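Local coordinates for putative DNA-binding protein (Streptomyces coelicolor, PDB 2EWT) that probably binds DNA through a helix-turn-helix domain as BldD, a central regulator of aerial mycelium formation, at residues A[8-22]-A[58-71]. Residues are numbered along the deposited sequence; the frame is centred on the assembly and turned at random.
Sequences QLGAKLRAIRTQQGL and LADFYGVPVQELLP
The Tyr-62 ring lies against the last turns of helix 3-19, with Leu-13 CD2 and Leu-22 CD1 at its edge near the ring plane; its chain neighbour Phe-61 puts CD2 over one face, 3.7 Å above the plane and offset toward the rim. Ile-16 CG2 comes in obliquely, 3.6 Å from Tyr-62 CB. Arg-17 runs alongside the ring, its CB 3.5 Å from Tyr-62 OH, and then bends at chi3 (66°), turning its guanidinium away to a salt bridge from NE to Glu-44 and a hydrogen bond from NH1 to Leu-22 O. One water joins Tyr-62 OH to Leu-13 O, the latter bond weak.

Further along, Leu-69 fills the middle of the contact with both methyls: its CD2 sits 3.5 Å from Ile-16 CG1, while CD1 meets Leu-13 CD2, which also touches Leu-58 CD1. The extended Lys-12 chain passes over Leu-69 O, and NZ donates a hydrogen bond to Leu-70 O (2.6 Å), tilted 34° from the carbonyl plane, with a long salt bridge to the C-terminal carboxylate of Pro-71. The Pro-71 ring packs by CG on Leu-9 CB (3.9 Å).

The axes of segments 8-19 and 58-62 run nearly parallel, 19° apart, and the tail folds back along helix 3-19, closing the hydrophobic core of an all-helical helix-turn-helix domain.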
loop_
_atom_site.group_PDB
_atom_site.type_symbol
_atom_site.label_atom_id
_atom_site.label_comp_id
_atom_site.label_asym_id
_atom_site.label_seq_id
_atom_site.Cartn_x
_atom_site.Cartn_y
_atom_site.Cartn_z
ATOM N N GLN A 8 6.268 6.048 -10.110
ATOM C CA GLN A 8 7.296 5.082 -9.740
ATOM C C GLN A 8 6.718 3.733 -9.331
ATOM O O GLN A 8 7.300 2.683 -9.625
ATOM C CB GLN A 8 8.171 5.650 -8.620
ATOM C CG GLN A 8 9.130 6.724 -9.106
ATOM C CD GLN A 8 10.003 7.281 -8.002
ATOM O OE1 GLN A 8 10.491 6.539 -7.147
ATOM N NE2 GLN A 8 10.217 8.593 -8.020
ATOM N N LEU A 9 5.575 3.761 -8.649
ATOM C CA LEU A 9 4.913 2.531 -8.222
ATOM C C LEU A 9 4.461 1.786 -9.477
ATOM O O LEU A 9 4.619 0.566 -9.585
ATOM C CB LEU A 9 3.703 2.857 -7.337
ATOM C CG LEU A 9 2.774 1.701 -6.944
ATOM C CD1 LEU A 9 3.538 0.672 -6.111
ATOM C CD2 LEU A 9 1.587 2.245 -6.163
ATOM N N GLY A 10 3.912 2.533 -10.430
ATOM C CA GLY A 10 3.453 1.935 -11.669
ATOM C C GLY A 10 4.594 1.320 -12.452
ATOM O O GLY A 10 4.439 0.264 -13.062
ATOM N N ALA A 11 5.747 1.985 -12.429
ATOM C CA ALA A 11 6.928 1.504 -13.134
ATOM C C ALA A 11 7.400 0.170 -12.565
ATOM O O ALA A 11 7.799 -0.721 -13.315
ATOM C CB ALA A 11 8.045 2.543 -13.054
ATOM N N LYS A 12 7.358 0.026 -11.243
ATOM C CA LYS A 12 7.774 -1.227 -10.629
ATOM C C LYS A 12 6.758 -2.321 -10.933
ATOM O O LYS A 12 7.126 -3.480 -11.114
ATOM C CB LYS A 12 7.966 -1.055 -9.117
ATOM C CG LYS A 12 9.186 -0.204 -8.786
ATOM C CD LYS A 12 9.720 -0.460 -7.387
ATOM C CE LYS A 12 11.053 0.255 -7.196
ATOM N NZ LYS A 12 11.605 0.104 -5.819
ATOM N N LEU A 13 5.481 -1.956 -10.996
ATOM C CA LEU A 13 4.443 -2.931 -11.323
ATOM C C LEU A 13 4.685 -3.439 -12.743
ATOM O O LEU A 13 4.545 -4.634 -13.022
ATOM C CB LEU A 13 3.053 -2.288 -11.230
ATOM C CG LEU A 13 2.418 -2.277 -9.834
ATOM C CD1 LEU A 13 1.203 -1.359 -9.816
ATOM C CD2 LEU A 13 2.021 -3.692 -9.454
ATOM N N ARG A 14 5.050 -2.527 -13.642
ATOM C CA ARG A 14 5.318 -2.897 -15.030
ATOM C C ARG A 14 6.577 -3.762 -15.121
ATOM O O ARG A 14 6.599 -4.772 -15.827
ATOM C CB ARG A 14 5.480 -1.642 -15.905
ATOM C CG ARG A 14 5.737 -1.963 -17.380
ATOM C CD ARG A 14 6.085 -0.735 -18.221
ATOM N NE ARG A 14 4.941 0.132 -18.504
ATOM C CZ ARG A 14 4.535 1.130 -17.726
ATOM N NH1 ARG A 14 5.176 1.404 -16.597
ATOM N NH2 ARG A 14 3.492 1.871 -18.088
ATOM N N ALA A 15 7.622 -3.372 -14.399
ATOM C CA ALA A 15 8.872 -4.123 -14.412
ATOM C C ALA A 15 8.661 -5.560 -13.944
ATOM O O ALA A 15 9.070 -6.501 -14.617
ATOM C CB ALA A 15 9.911 -3.428 -13.533
ATOM N N ILE A 16 8.014 -5.732 -12.795
ATOM C CA ILE A 16 7.766 -7.069 -12.265
ATOM C C ILE A 16 6.932 -7.922 -13.224
ATOM O O ILE A 16 7.201 -9.112 -13.396
ATOM C CB ILE A 16 7.083 -6.997 -10.875
ATOM C CG1 ILE A 16 8.139 -6.745 -9.796
ATOM C CG2 ILE A 16 6.338 -8.290 -10.575
ATOM C CD1 ILE A 16 8.952 -5.481 -9.999
ATOM N N ARG A 17 5.925 -7.317 -13.847
ATOM C CA ARG A 17 5.084 -8.042 -14.796
ATOM C C ARG A 17 5.910 -8.558 -15.969
ATOM O O ARG A 17 5.907 -9.752 -16.263
ATOM C CB ARG A 17 3.978 -7.141 -15.343
ATOM C CG ARG A 17 3.247 -7.742 -16.538
ATOM C CD ARG A 17 2.075 -6.882 -16.979
ATOM N NE ARG A 17 2.471 -5.574 -17.503
ATOM C CZ ARG A 17 3.080 -5.375 -18.669
ATOM N NH1 ARG A 17 3.385 -6.402 -19.459
ATOM N NH2 ARG A 17 3.354 -4.139 -19.066
ATOM N N THR A 18 6.606 -7.643 -16.639
ATOM C CA THR A 18 7.429 -7.988 -17.794
ATOM C C THR A 18 8.555 -8.945 -17.425
ATOM O O THR A 18 8.892 -9.844 -18.196
ATOM C CB THR A 18 8.037 -6.725 -18.440
ATOM O OG1 THR A 18 8.787 -5.996 -17.458
ATOM C CG2 THR A 18 6.937 -5.830 -19.003
ATOM N N GLN A 19 9.126 -8.756 -16.240
ATOM C CA GLN A 19 10.220 -9.604 -15.775
ATOM C C GLN A 19 9.888 -11.087 -15.779
ATOM O O GLN A 19 10.767 -11.921 -15.998
ATOM C CB GLN A 19 10.656 -9.183 -14.371
ATOM C CG GLN A 19 11.682 -8.069 -14.365
ATOM C CD GLN A 19 12.063 -7.642 -12.964
ATOM O OE1 GLN A 19 12.213 -8.475 -12.069
ATOM N NE2 GLN A 19 12.235 -6.341 -12.770
ATOM N N GLN A 20 8.629 -11.426 -15.528
ATOM C CA GLN A 20 8.239 -12.825 -15.529
ATOM C C GLN A 20 7.570 -13.232 -16.838
ATOM O O GLN A 20 6.813 -14.201 -16.891
ATOM C CB GLN A 20 7.334 -13.132 -14.339
ATOM C CG GLN A 20 6.035 -12.367 -14.299
ATOM C CD GLN A 20 5.354 -12.505 -12.957
ATOM O OE1 GLN A 20 5.816 -11.956 -11.956
ATOM N NE2 GLN A 20 4.260 -13.252 -12.924
ATOM N N GLY A 21 7.856 -12.466 -17.887
ATOM C CA GLY A 21 7.341 -12.756 -19.216
ATOM C C GLY A 21 5.858 -12.626 -19.508
ATOM O O GLY A 21 5.352 -13.292 -20.411
ATOM N N LEU A 22 5.159 -11.774 -18.769
ATOM C CA LEU A 22 3.731 -11.589 -18.992
ATOM C C LEU A 22 3.424 -10.258 -19.674
ATOM O O LEU A 22 3.976 -9.224 -19.308
ATOM C CB LEU A 22 2.976 -11.638 -17.659
ATOM C CG LEU A 22 2.902 -12.965 -16.904
ATOM C CD1 LEU A 22 2.202 -12.751 -15.568
ATOM C CD2 LEU A 22 2.152 -13.992 -17.740
ATOM N N LEU A 58 -1.950 -7.765 -6.120
ATOM C CA LEU A 58 -1.099 -7.864 -7.300
ATOM C C LEU A 58 0.247 -8.483 -6.952
ATOM O O LEU A 58 0.802 -9.252 -7.737
ATOM C CB LEU A 58 -0.894 -6.483 -7.924
ATOM C CG LEU A 58 -2.155 -5.886 -8.553
ATOM C CD1 LEU A 58 -1.884 -4.451 -8.987
ATOM C CD2 LEU A 58 -2.592 -6.739 -9.751
ATOM N N ALA A 59 0.771 -8.153 -5.774
ATOM C CA ALA A 59 2.051 -8.706 -5.339
ATOM C C ALA A 59 1.935 -10.221 -5.263
ATOM O O ALA A 59 2.820 -10.945 -5.727
ATOM C CB ALA A 59 2.434 -8.145 -3.974
ATOM N N ASP A 60 0.840 -10.691 -4.672
ATOM C CA ASP A 60 0.586 -12.122 -4.534
ATOM C C ASP A 60 0.471 -12.763 -5.909
ATOM O O ASP A 60 1.045 -13.824 -6.163
ATOM C CB ASP A 60 -0.708 -12.352 -3.749
ATOM C CG ASP A 60 -0.567 -12.008 -2.279
ATOM O OD1 ASP A 60 0.370 -11.261 -1.931
ATOM O OD2 ASP A 60 -1.395 -12.477 -1.473
ATOM N N PHE A 61 -0.276 -12.110 -6.793
ATOM C CA PHE A 61 -0.465 -12.606 -8.150
ATOM C C PHE A 61 0.872 -12.787 -8.861
ATOM O O PHE A 61 1.117 -13.818 -9.490
ATOM C CB PHE A 61 -1.339 -11.637 -8.946
ATOM C CG PHE A 61 -1.478 -12.003 -10.399
ATOM C CD1 PHE A 61 -2.222 -13.115 -10.784
ATOM C CD2 PHE A 61 -0.845 -11.248 -11.378
ATOM C CE1 PHE A 61 -2.334 -13.471 -12.129
ATOM C CE2 PHE A 61 -0.950 -11.593 -12.726
ATOM C CZ PHE A 61 -1.696 -12.708 -13.099
ATOM N N TYR A 62 1.734 -11.781 -8.761
ATOM C CA TYR A 62 3.038 -11.833 -9.400
ATOM C C TYR A 62 4.039 -12.700 -8.643
ATOM O O TYR A 62 5.120 -12.989 -9.151
ATOM C CB TYR A 62 3.592 -10.420 -9.578
ATOM C CG TYR A 62 2.868 -9.622 -10.647
ATOM C CD1 TYR A 62 2.697 -10.141 -11.930
ATOM C CD2 TYR A 62 2.369 -8.348 -10.379
ATOM C CE1 TYR A 62 2.046 -9.414 -12.927
ATOM C CE2 TYR A 62 1.712 -7.608 -11.372
ATOM C CZ TYR A 62 1.555 -8.149 -12.642
ATOM O OH TYR A 62 0.918 -7.423 -13.623
ATOM N N GLY A 63 3.674 -13.109 -7.432
ATOM C CA GLY A 63 4.550 -13.953 -6.638
ATOM C C GLY A 63 5.758 -13.239 -6.058
ATOM O O GLY A 63 6.821 -13.841 -5.887
ATOM N N VAL A 64 5.603 -11.954 -5.752
ATOM C CA VAL A 64 6.693 -11.168 -5.184
ATOM C C VAL A 64 6.229 -10.441 -3.926
ATOM O O VAL A 64 5.036 -10.204 -3.740
ATOM C CB VAL A 64 7.205 -10.102 -6.180
ATOM C CG1 VAL A 64 7.649 -10.762 -7.473
ATOM C CG2 VAL A 64 6.117 -9.072 -6.444
ATOM N N PRO A 65 7.170 -10.092 -3.036
ATOM C CA PRO A 65 6.813 -9.381 -1.803
ATOM C C PRO A 65 6.376 -7.960 -2.158
ATOM O O PRO A 65 6.863 -7.388 -3.132
ATOM C CB PRO A 65 8.119 -9.391 -1.009
ATOM C CG PRO A 65 8.818 -10.625 -1.508
ATOM C CD PRO A 65 8.571 -10.540 -2.990
ATOM N N VAL A 66 5.466 -7.391 -1.374
ATOM C CA VAL A 66 4.998 -6.033 -1.635
ATOM C C VAL A 66 6.178 -5.065 -1.726
ATOM O O VAL A 66 6.182 -4.154 -2.549
ATOM C CB VAL A 66 4.029 -5.546 -0.525
ATOM C CG1 VAL A 66 4.717 -5.599 0.827
ATOM C CG2 VAL A 66 3.559 -4.132 -0.822
ATOM N N GLN A 67 7.189 -5.283 -0.890
ATOM C CA GLN A 67 8.368 -4.421 -0.873
ATOM C C GLN A 67 9.000 -4.239 -2.256
ATOM O O GLN A 67 9.463 -3.149 -2.592
ATOM C CB GLN A 67 9.409 -4.979 0.101
ATOM C CG GLN A 67 10.552 -4.021 0.388
ATOM C CD GLN A 67 10.071 -2.715 0.985
ATOM O OE1 GLN A 67 9.407 -2.703 2.022
ATOM N NE2 GLN A 67 10.402 -1.605 0.332
ATOM N N GLU A 68 9.016 -5.300 -3.057
ATOM C CA GLU A 68 9.599 -5.233 -4.394
ATOM C C GLU A 68 8.886 -4.253 -5.320
ATOM O O GLU A 68 9.455 -3.799 -6.314
ATOM C CB GLU A 68 9.599 -6.618 -5.051
ATOM C CG GLU A 68 10.738 -7.524 -4.621
ATOM C CD GLU A 68 10.852 -8.758 -5.499
ATOM O OE1 GLU A 68 10.906 -8.599 -6.738
ATOM O OE2 GLU A 68 10.893 -9.880 -4.954
ATOM N N LEU A 69 7.640 -3.926 -4.991
ATOM C CA LEU A 69 6.851 -3.015 -5.811
ATOM C C LEU A 69 6.836 -1.576 -5.295
ATOM O O LEU A 69 6.345 -0.678 -5.977
ATOM C CB LEU A 69 5.413 -3.533 -5.908
ATOM C CG LEU A 69 5.216 -4.943 -6.474
ATOM C CD1 LEU A 69 3.748 -5.330 -6.368
ATOM C CD2 LEU A 69 5.683 -4.992 -7.927
ATOM N N LEU A 70 7.382 -1.356 -4.103
ATOM C CA LEU A 70 7.392 -0.023 -3.505
ATOM C C LEU A 70 8.517 0.880 -4.012
ATOM O O LEU A 70 9.679 0.473 -4.050
ATOM C CB LEU A 70 7.484 -0.135 -1.977
ATOM C CG LEU A 70 6.293 -0.777 -1.257
ATOM C CD1 LEU A 70 6.546 -0.782 0.241
ATOM C CD2 LEU A 70 5.022 -0.007 -1.576
ATOM N N PRO A 71 8.180 2.124 -4.404
ATOM C CA PRO A 71 9.169 3.084 -4.905
ATOM C C PRO A 71 10.295 3.311 -3.898
ATOM O O PRO A 71 10.043 3.120 -2.687
ATOM C CB PRO A 71 8.342 4.351 -5.116
ATOM C CG PRO A 71 6.991 3.815 -5.475
ATOM C CD PRO A 71 6.819 2.686 -4.487
ATOM O OXT PRO A 71 11.406 3.700 -4.327
HETATM O O HOH W 1 11.322 4.027 -7.402
HETATM O O HOH W 2 13.219 1.999 -3.420
HETATM O O HOH W 3 12.240 -2.843 -5.913
HETATM O O HOH W 4 1.704 -4.860 -13.438
#